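Local coordinates for maltose/maltodextrin-binding protein (Thermus thermophilus, PDB 2GH9) that binds maltotriose, and probably other maltodextrins, as a periplasmic-type receptor that probably delivers them to a membrane transporter, at residues G107-V115 and F299-V308; N260-V268 and V328-P336. One frame throughout, in Å; residues are numbered along the deposited sequence.

Contact 1: residues G107-V115 and F299-V308. With GLC (alpha-D-glucopyranose), chain B; GLC (alpha-D-glucopyranose), chain C.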
loop_
_atom_site.group_PDB
_atom_site.type_symbol
_atom_site.label_atom_id
_atom_site.label_comp_id
_atom_site.label_asym_id
_atom_site.label_seq_id
_atom_site.Cartn_x
_atom_site.Cartn_y
_atom_site.Cartn_z
ATOM N N GLY A 107 -14.312 -9.459 1.170
ATOM C CA GLY A 107 -13.196 -9.909 1.998
ATOM C C GLY A 107 -13.339 -9.301 3.369
ATOM O O GLY A 107 -14.240 -8.503 3.610
ATOM N N LEU A 108 -12.483 -9.716 4.286
ATOM C CA LEU A 108 -12.514 -9.202 5.659
ATOM C C LEU A 108 -11.439 -8.140 5.788
ATOM O O LEU A 108 -10.264 -8.491 5.733
ATOM C CB LEU A 108 -12.235 -10.310 6.665
ATOM C CG LEU A 108 -13.136 -11.547 6.591
ATOM C CD1 LEU A 108 -12.730 -12.519 7.684
ATOM C CD2 LEU A 108 -14.586 -11.147 6.710
ATOM N N PRO A 109 -11.841 -6.852 5.942
ATOM C CA PRO A 109 -10.886 -5.766 6.068
ATOM C C PRO A 109 -10.115 -5.883 7.377
ATOM O O PRO A 109 -10.716 -6.111 8.441
ATOM C CB PRO A 109 -11.761 -4.499 6.073
ATOM C CG PRO A 109 -13.094 -4.917 5.614
ATOM C CD PRO A 109 -13.228 -6.349 6.014
ATOM N N ALA A 110 -8.796 -5.739 7.303
ATOM C CA ALA A 110 -7.949 -6.005 8.458
ATOM C C ALA A 110 -7.082 -4.818 8.846
ATOM O O ALA A 110 -7.119 -4.372 9.998
ATOM C CB ALA A 110 -7.094 -7.264 8.205
ATOM N N PHE A 111 -6.293 -4.314 7.896
ATOM C CA PHE A 111 -5.280 -3.302 8.196
ATOM C C PHE A 111 -5.315 -2.153 7.213
ATOM O O PHE A 111 -5.659 -2.330 6.033
ATOM C CB PHE A 111 -3.883 -3.933 8.181
ATOM C CG PHE A 111 -3.802 -5.243 8.913
ATOM C CD1 PHE A 111 -3.909 -5.282 10.294
ATOM C CD2 PHE A 111 -3.621 -6.429 8.224
ATOM C CE1 PHE A 111 -3.861 -6.501 10.978
ATOM C CE2 PHE A 111 -3.556 -7.640 8.909
ATOM C CZ PHE A 111 -3.679 -7.664 10.288
ATOM N N ALA A 112 -5.007 -0.968 7.711
ATOM C CA ALA A 112 -4.888 0.214 6.880
ATOM C C ALA A 112 -3.432 0.629 6.844
ATOM O O ALA A 112 -2.677 0.390 7.791
ATOM C CB ALA A 112 -5.767 1.335 7.415
ATOM N N GLU A 113 -3.032 1.246 5.737
ATOM C CA GLU A 113 -1.645 1.595 5.526
ATOM C C GLU A 113 -1.537 2.735 4.536
ATOM O O GLU A 113 -2.420 2.958 3.730
ATOM C CB GLU A 113 -0.905 0.394 4.956
ATOM C CG GLU A 113 -1.482 -0.097 3.619
ATOM C CD GLU A 113 -0.950 -1.434 3.197
ATOM O OE1 GLU A 113 -0.350 -2.090 4.051
ATOM O OE2 GLU A 113 -1.104 -1.824 2.003
ATOM N N SER A 114 -0.403 3.418 4.585
ATOM C CA SER A 114 -0.049 4.400 3.572
ATOM C C SER A 114 1.444 4.583 3.642
ATOM O O SER A 114 2.068 4.241 4.647
ATOM C CB SER A 114 -0.761 5.744 3.835
ATOM O OG SER A 114 -0.071 6.517 4.803
ATOM N N VAL A 115 2.035 5.139 2.592
ATOM C CA VAL A 115 3.399 5.623 2.716
ATOM C C VAL A 115 3.445 6.894 3.555
ATOM O O VAL A 115 2.445 7.602 3.755
ATOM C CB VAL A 115 4.113 5.851 1.325
ATOM C CG1 VAL A 115 4.228 4.520 0.584
ATOM C CG2 VAL A 115 3.406 6.945 0.484
ATOM N N PHE A 299 -0.696 -8.103 15.367
ATOM C CA PHE A 299 -0.065 -7.856 14.079
ATOM C C PHE A 299 0.576 -6.463 14.048
ATOM O O PHE A 299 1.675 -6.320 13.562
ATOM C CB PHE A 299 -1.091 -8.033 12.953
ATOM C CG PHE A 299 -0.492 -8.092 11.567
ATOM C CD1 PHE A 299 0.249 -9.196 11.159
ATOM C CD2 PHE A 299 -0.699 -7.063 10.658
ATOM C CE1 PHE A 299 0.765 -9.279 9.885
ATOM C CE2 PHE A 299 -0.175 -7.147 9.336
ATOM C CZ PHE A 299 0.535 -8.244 8.952
ATOM N N ASN A 300 -0.095 -5.442 14.569
ATOM C CA ASN A 300 0.475 -4.092 14.595
ATOM C C ASN A 300 1.743 -4.060 15.419
ATOM O O ASN A 300 2.732 -3.427 15.048
ATOM C CB ASN A 300 -0.533 -3.079 15.143
ATOM C CG ASN A 300 0.078 -1.674 15.346
ATOM O OD1 ASN A 300 0.547 -1.363 16.417
ATOM N ND2 ASN A 300 0.116 -0.867 14.289
ATOM N N GLN A 301 1.719 -4.767 16.541
ATOM C CA GLN A 301 2.851 -4.756 17.456
ATOM C C GLN A 301 4.042 -5.465 16.853
ATOM O O GLN A 301 5.160 -4.976 16.972
ATOM C CB GLN A 301 2.444 -5.319 18.819
ATOM C CG GLN A 301 1.406 -4.424 19.513
ATOM C CD GLN A 301 1.899 -2.996 19.706
ATOM O OE1 GLN A 301 1.469 -2.063 18.997
ATOM N NE2 GLN A 301 2.809 -2.808 20.666
ATOM N N ALA A 302 3.787 -6.553 16.123
ATOM C CA ALA A 302 4.837 -7.298 15.416
ATOM C C ALA A 302 5.448 -6.498 14.270
ATOM O O ALA A 302 6.677 -6.556 14.021
ATOM C CB ALA A 302 4.262 -8.577 14.866
ATOM N N GLY A 303 4.585 -5.760 13.574
ATOM C CA GLY A 303 4.972 -4.995 12.394
ATOM C C GLY A 303 4.649 -3.523 12.533
ATOM O O GLY A 303 5.429 -2.755 13.129
ATOM N N GLY A 304 3.520 -3.120 11.967
ATOM C CA GLY A 304 3.049 -1.754 12.104
ATOM C C GLY A 304 1.826 -1.288 11.342
ATOM O O GLY A 304 1.443 -0.116 11.456
ATOM N N ARG A 305 1.201 -2.160 10.565
ATOM C CA ARG A 305 -0.003 -1.770 9.817
ATOM C C ARG A 305 -1.151 -1.527 10.803
ATOM O O ARG A 305 -1.206 -2.136 11.867
ATOM C CB ARG A 305 -0.401 -2.836 8.785
ATOM C CG ARG A 305 0.725 -3.210 7.836
ATOM C CD ARG A 305 0.238 -4.114 6.791
ATOM N NE ARG A 305 1.274 -5.014 6.293
ATOM C CZ ARG A 305 1.481 -5.287 5.015
ATOM N NH1 ARG A 305 0.744 -4.723 4.055
ATOM N NH2 ARG A 305 2.426 -6.138 4.682
ATOM N N ILE A 306 -2.027 -0.606 10.460
ATOM C CA ILE A 306 -2.970 -0.052 11.444
ATOM C C ILE A 306 -4.276 -0.841 11.408
ATOM O O ILE A 306 -4.854 -0.997 10.343
ATOM C CB ILE A 306 -3.232 1.446 11.170
ATOM C CG1 ILE A 306 -1.896 2.215 11.030
ATOM C CG2 ILE A 306 -4.145 2.092 12.267
ATOM C CD1 ILE A 306 -0.858 1.896 12.132
ATOM N N PRO A 307 -4.749 -1.353 12.562
ATOM C CA PRO A 307 -6.076 -2.017 12.562
ATOM C C PRO A 307 -7.206 -1.180 11.964
ATOM O O PRO A 307 -7.244 0.037 12.150
ATOM C CB PRO A 307 -6.339 -2.273 14.052
ATOM C CG PRO A 307 -4.965 -2.439 14.622
ATOM C CD PRO A 307 -4.116 -1.419 13.887
ATOM N N VAL A 308 -8.105 -1.821 11.222
ATOM C CA VAL A 308 -9.312 -1.144 10.753
ATOM C C VAL A 308 -10.489 -1.333 11.752
ATOM O O VAL A 308 -11.597 -0.844 11.518
ATOM C CB VAL A 308 -9.716 -1.587 9.336
ATOM C CG1 VAL A 308 -8.595 -1.208 8.328
ATOM C CG2 VAL A 308 -10.005 -3.057 9.304
HETATM C C1 GLC B . 5.646 -6.380 0.625
HETATM C C2 GLC B . 4.606 -5.810 1.588
HETATM C C3 GLC B . 3.541 -5.067 0.807
HETATM C C4 GLC B . 4.201 -3.965 -0.037
HETATM C C5 GLC B . 5.254 -4.552 -0.991
HETATM C C6 GLC B . 6.044 -3.441 -1.710
HETATM O O1 GLC B . 5.033 -7.424 -0.128
HETATM O O2 GLC B . 4.035 -6.856 2.405
HETATM O O3 GLC B . 2.536 -4.512 1.671
HETATM O O4 GLC B . 3.220 -3.389 -0.881
HETATM O O5 GLC B . 6.158 -5.368 -0.250
HETATM O O6 GLC B . 7.072 -3.983 -2.561
HETATM C C1 GLC C . 2.993 -1.982 -0.694
HETATM C C2 GLC C . 1.503 -1.757 -0.518
HETATM C C3 GLC C . 0.776 -2.088 -1.841
HETATM C C4 GLC C . 1.372 -1.371 -3.043
HETATM C C5 GLC C . 2.884 -1.579 -3.084
HETATM C C6 GLC C . 3.523 -0.732 -4.191
HETATM O O2 GLC C . 1.003 -2.613 0.512
HETATM O O3 GLC C . -0.598 -1.790 -1.727
HETATM O O4 GLC C . 0.768 -1.864 -4.256
HETATM O O5 GLC C . 3.480 -1.232 -1.813
HETATM O O6 GLC C . 4.738 -1.309 -4.678
#
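Ala112 and Ile306 pair through two backbone hydrogen bonds, Ala112 N to Ile306 O (2.6 Å) and Ile306 N to Ala112 O (2.9 Å), joining short strand 306-307 antiparallel to strand 104-113. Val308 N adds a third to Ala110 O. Pro307, lacking an N-H, suits the non-hydrogen-bonded pair with Phe111.

Apolar packing flanks this ladder. The rings of Phe111 and Phe299 form an offset stack, centroids 4.2 Å apart and planes at 25°, while Ala110 CB covers the opposite face of Phe111. From the last turn of helix 293-302, Phe299 reaches the stack because chi1 (-168°) swings CG away from N.

Facing the sugar, Glu113 and Arg305 run side by side, and the syn lone pair of Glu113 OE1 takes Arg305 NH1 at 2.9 Å. Glu113 OE2 accepts from O2 of the chain C glucose (2.7 Å), and Arg305 NH1 and NH2 donate to O3 and O2 of the chain B glucose; Arg305 NE makes a salt bridge to Glu13. A methionine at Arg305 would probably leave Glu113 and Glu13 without their counter-charge and deprive two sugar hydroxyls of these donors. Charged side chains hydrogen-bond sugar hydroxyls here as in the cleft of periplasmic sugar-binding proteins.

Contact 2: residues N260-V268 and V328-P336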
loop_
_atom_site.group_PDB
_atom_site.type_symbol
_atom_site.label_atom_id
_atom_site.label_comp_id
_atom_site.label_asym_id
_atom_site.label_seq_id
_atom_site.Cartn_x
_atom_site.Cartn_y
_atom_site.Cartn_z
ATOM N N ASN A 260 -1.492 21.973 -3.805
ATOM C CA ASN A 260 -2.143 21.243 -2.719
ATOM C C ASN A 260 -1.150 20.493 -1.844
ATOM O O ASN A 260 -0.039 20.174 -2.300
ATOM C CB ASN A 260 -3.183 20.287 -3.296
ATOM C CG ASN A 260 -4.321 21.022 -3.965
ATOM O OD1 ASN A 260 -4.589 22.182 -3.641
ATOM N ND2 ASN A 260 -4.988 20.369 -4.891
ATOM N N PRO A 261 -1.529 20.216 -0.578
ATOM C CA PRO A 261 -0.621 19.406 0.224
ATOM C C PRO A 261 -0.339 17.991 -0.321
ATOM O O PRO A 261 -1.162 17.403 -1.031
ATOM C CB PRO A 261 -1.306 19.368 1.605
ATOM C CG PRO A 261 -2.157 20.608 1.619
ATOM C CD PRO A 261 -2.697 20.660 0.217
ATOM N N TRP A 262 0.850 17.481 -0.028
ATOM C CA TRP A 262 1.134 16.076 -0.223
ATOM C C TRP A 262 0.049 15.222 0.478
ATOM O O TRP A 262 -0.330 15.503 1.607
ATOM C CB TRP A 262 2.507 15.717 0.311
ATOM C CG TRP A 262 2.814 14.234 0.249
ATOM C CD1 TRP A 262 3.358 13.555 -0.803
ATOM C CD2 TRP A 262 2.659 13.266 1.305
ATOM N NE1 TRP A 262 3.508 12.236 -0.491
ATOM C CE2 TRP A 262 3.079 12.021 0.789
ATOM C CE3 TRP A 262 2.163 13.322 2.619
ATOM C CZ2 TRP A 262 3.060 10.847 1.553
ATOM C CZ3 TRP A 262 2.121 12.136 3.377
ATOM C CH2 TRP A 262 2.580 10.930 2.847
ATOM N N GLY A 263 -0.424 14.183 -0.202
ATOM C CA GLY A 263 -1.328 13.202 0.404
ATOM C C GLY A 263 -1.211 11.862 -0.301
ATOM O O GLY A 263 -1.397 11.784 -1.523
ATOM N N PRO A 264 -0.933 10.792 0.453
ATOM C CA PRO A 264 -0.730 9.468 -0.157
ATOM C C PRO A 264 -2.033 8.699 -0.410
ATOM O O PRO A 264 -3.066 9.080 0.117
ATOM C CB PRO A 264 0.083 8.734 0.922
ATOM C CG PRO A 264 -0.518 9.284 2.217
ATOM C CD PRO A 264 -0.797 10.743 1.928
ATOM N N PHE A 265 -1.954 7.605 -1.179
ATOM C CA PHE A 265 -3.002 6.594 -1.186
ATOM C C PHE A 265 -3.164 5.964 0.202
ATOM O O PHE A 265 -2.187 5.717 0.902
ATOM C CB PHE A 265 -2.693 5.449 -2.163
ATOM C CG PHE A 265 -2.966 5.750 -3.619
ATOM C CD1 PHE A 265 -4.194 6.251 -4.031
ATOM C CD2 PHE A 265 -2.011 5.439 -4.586
ATOM C CE1 PHE A 265 -4.469 6.469 -5.378
ATOM C CE2 PHE A 265 -2.280 5.645 -5.947
ATOM C CZ PHE A 265 -3.513 6.172 -6.338
ATOM N N LEU A 266 -4.413 5.713 0.580
ATOM C CA LEU A 266 -4.753 4.851 1.694
ATOM C C LEU A 266 -5.047 3.498 1.080
ATOM O O LEU A 266 -5.713 3.394 0.038
ATOM C CB LEU A 266 -5.945 5.399 2.494
ATOM C CG LEU A 266 -5.757 6.851 2.965
ATOM C CD1 LEU A 266 -7.032 7.449 3.554
ATOM C CD2 LEU A 266 -4.610 6.975 3.971
ATOM N N GLY A 267 -4.462 2.476 1.670
ATOM C CA GLY A 267 -4.647 1.121 1.216
ATOM C C GLY A 267 -5.249 0.360 2.361
ATOM O O GLY A 267 -4.879 0.578 3.501
ATOM N N VAL A 268 -6.177 -0.534 2.048
ATOM C CA VAL A 268 -6.714 -1.452 3.030
ATOM C C VAL A 268 -6.318 -2.856 2.629
ATOM O O VAL A 268 -6.578 -3.288 1.494
ATOM C CB VAL A 268 -8.247 -1.333 3.167
ATOM C CG1 VAL A 268 -8.736 -2.265 4.234
ATOM C CG2 VAL A 268 -8.641 0.099 3.469
ATOM N N VAL A 328 -1.211 11.097 9.283
ATOM C CA VAL A 328 -0.945 10.961 7.855
ATOM C C VAL A 328 -2.208 10.546 7.105
ATOM O O VAL A 328 -2.504 11.100 6.045
ATOM C CB VAL A 328 0.223 9.958 7.579
ATOM C CG1 VAL A 328 0.368 9.694 6.077
ATOM C CG2 VAL A 328 1.523 10.455 8.173
ATOM N N PHE A 329 -2.978 9.597 7.646
ATOM C CA PHE A 329 -4.149 9.094 6.909
ATOM C C PHE A 329 -5.147 10.149 6.460
ATOM O O PHE A 329 -5.670 10.059 5.362
ATOM C CB PHE A 329 -4.902 7.994 7.681
ATOM C CG PHE A 329 -4.145 6.680 7.809
ATOM C CD1 PHE A 329 -2.992 6.408 7.067
ATOM C CD2 PHE A 329 -4.621 5.704 8.670
ATOM C CE1 PHE A 329 -2.332 5.200 7.207
ATOM C CE2 PHE A 329 -3.962 4.502 8.823
ATOM C CZ PHE A 329 -2.822 4.238 8.074
ATOM N N PRO A 330 -5.436 11.146 7.306
ATOM C CA PRO A 330 -6.381 12.184 6.864
ATOM C C PRO A 330 -5.930 13.036 5.682
ATOM O O PRO A 330 -6.765 13.704 5.070
ATOM C CB PRO A 330 -6.540 13.063 8.105
ATOM C CG PRO A 330 -6.184 12.171 9.236
ATOM C CD PRO A 330 -5.017 11.368 8.698
ATOM N N LEU A 331 -4.638 13.016 5.369
ATOM C CA LEU A 331 -4.125 13.729 4.193
ATOM C C LEU A 331 -4.392 12.995 2.867
ATOM O O LEU A 331 -4.356 13.599 1.792
ATOM C CB LEU A 331 -2.634 13.953 4.347
ATOM C CG LEU A 331 -2.153 14.601 5.635
ATOM C CD1 LEU A 331 -0.639 14.658 5.617
ATOM C CD2 LEU A 331 -2.795 15.984 5.881
ATOM N N GLY A 332 -4.697 11.700 2.961
ATOM C CA GLY A 332 -4.715 10.811 1.814
ATOM C C GLY A 332 -6.076 10.576 1.177
ATOM O O GLY A 332 -7.072 11.160 1.591
ATOM N N ALA A 333 -6.086 9.729 0.150
ATOM C CA ALA A 333 -7.301 9.257 -0.503
ATOM C C ALA A 333 -7.201 7.747 -0.682
ATOM O O ALA A 333 -6.145 7.258 -1.085
ATOM C CB ALA A 333 -7.455 9.925 -1.849
ATOM N N PRO A 334 -8.303 6.999 -0.432
ATOM C CA PRO A 334 -8.251 5.567 -0.725
ATOM C C PRO A 334 -8.020 5.287 -2.203
ATOM O O PRO A 334 -8.594 5.967 -3.065
ATOM C CB PRO A 334 -9.641 5.034 -0.312
ATOM C CG PRO A 334 -10.302 6.097 0.442
ATOM C CD PRO A 334 -9.622 7.413 0.081
ATOM N N MET A 335 -7.196 4.285 -2.493
ATOM C CA MET A 335 -7.121 3.740 -3.827
ATOM C C MET A 335 -8.531 3.390 -4.339
ATOM O O MET A 335 -9.394 2.965 -3.558
ATOM C CB MET A 335 -6.266 2.476 -3.846
ATOM C CG MET A 335 -4.801 2.755 -3.780
ATOM S SD MET A 335 -3.830 1.309 -3.981
ATOM C CE MET A 335 -4.138 0.420 -2.439
ATOM N N PRO A 336 -8.754 3.538 -5.662
ATOM C CA PRO A 336 -9.966 2.990 -6.227
ATOM C C PRO A 336 -9.903 1.467 -6.204
ATOM O O PRO A 336 -8.810 0.882 -6.386
ATOM C CB PRO A 336 -9.941 3.468 -7.690
ATOM C CG PRO A 336 -8.920 4.525 -7.764
ATOM C CD PRO A 336 -7.911 4.157 -6.691
HETATM O O HOH W 1 -3.663 16.199 1.401
#
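At two facing glycines, Gly263 and Gly332, whose CA atoms lie 4.4 Å apart, a side chain would collide with the opposing backbone: with Leu331 O at Gly263, with Pro264 O at Gly332. Three backbone hydrogen bonds follow in a short parallel pairing: Ala333 N donates to Pro264 O (3.1 Å), Leu266 N to Ala333 O and Met335 N to Leu266 O (3.1 Å). Pro334 needs no N-H here, and its CA instead makes a CA-H...O contact with Leu266 O.

Side chains leave the sheet on two sides. With Ala333 on one side is Phe265, over whose ring Met335 CG lies in a CH-pi contact, 3.8 Å from the centroid; Met335 SD stands higher above the same ring, a Met-aromatic contact at a distance. The bend at Met335 chi3 (-70°) turns CE back to Gly267 CA, where the missing side chain lets the methyl settle. On the other side Leu266 CD2 reaches Phe329 CD1 at 3.5 Å, and CD1 of the same leucine approaches Pro334 CD. At the N-terminal ends of the two segments, Val328 CG1 meets the edge of the Trp262 indole at CZ3 and also touches Pro264 CG, while Pro264 CD lies over an indole face.

A water donates to Leu331 O (2.7 Å) and weakly to Trp262 O. Phe160 stacks on Phe265. Met335 bonds through its N to Leu266 O and through its O to the His64 side chain; with the dispersion and CH-pi contacts to Phe265, this is consistent with a definite placing of the side chain that touches bound glucose.

Overall arrangement
From the N terminus the chain first lays down 107-115 in strand 104-113, then passes through 260-268 at the start of strand 265-273. Contact 1 closes the longer loop, of 183 intervening residues, when 299-308 returns; contact 2 closes one of 59 when 328-336 arrives. The segments alternate, so the two loops cross rather than nest. Strands 104-113 and 265-273 are neighbours in one mixed sheet, where Glu113 O and Gly267 N probably share a hydrogen bond and Ser114 packs against Phe265 and Val328. The contact centres lie about 15 Å apart. Together they add strands 306-307 and 333-334 to that sheet and bring Glu113, Arg305 and Met335 to the glycan pocket.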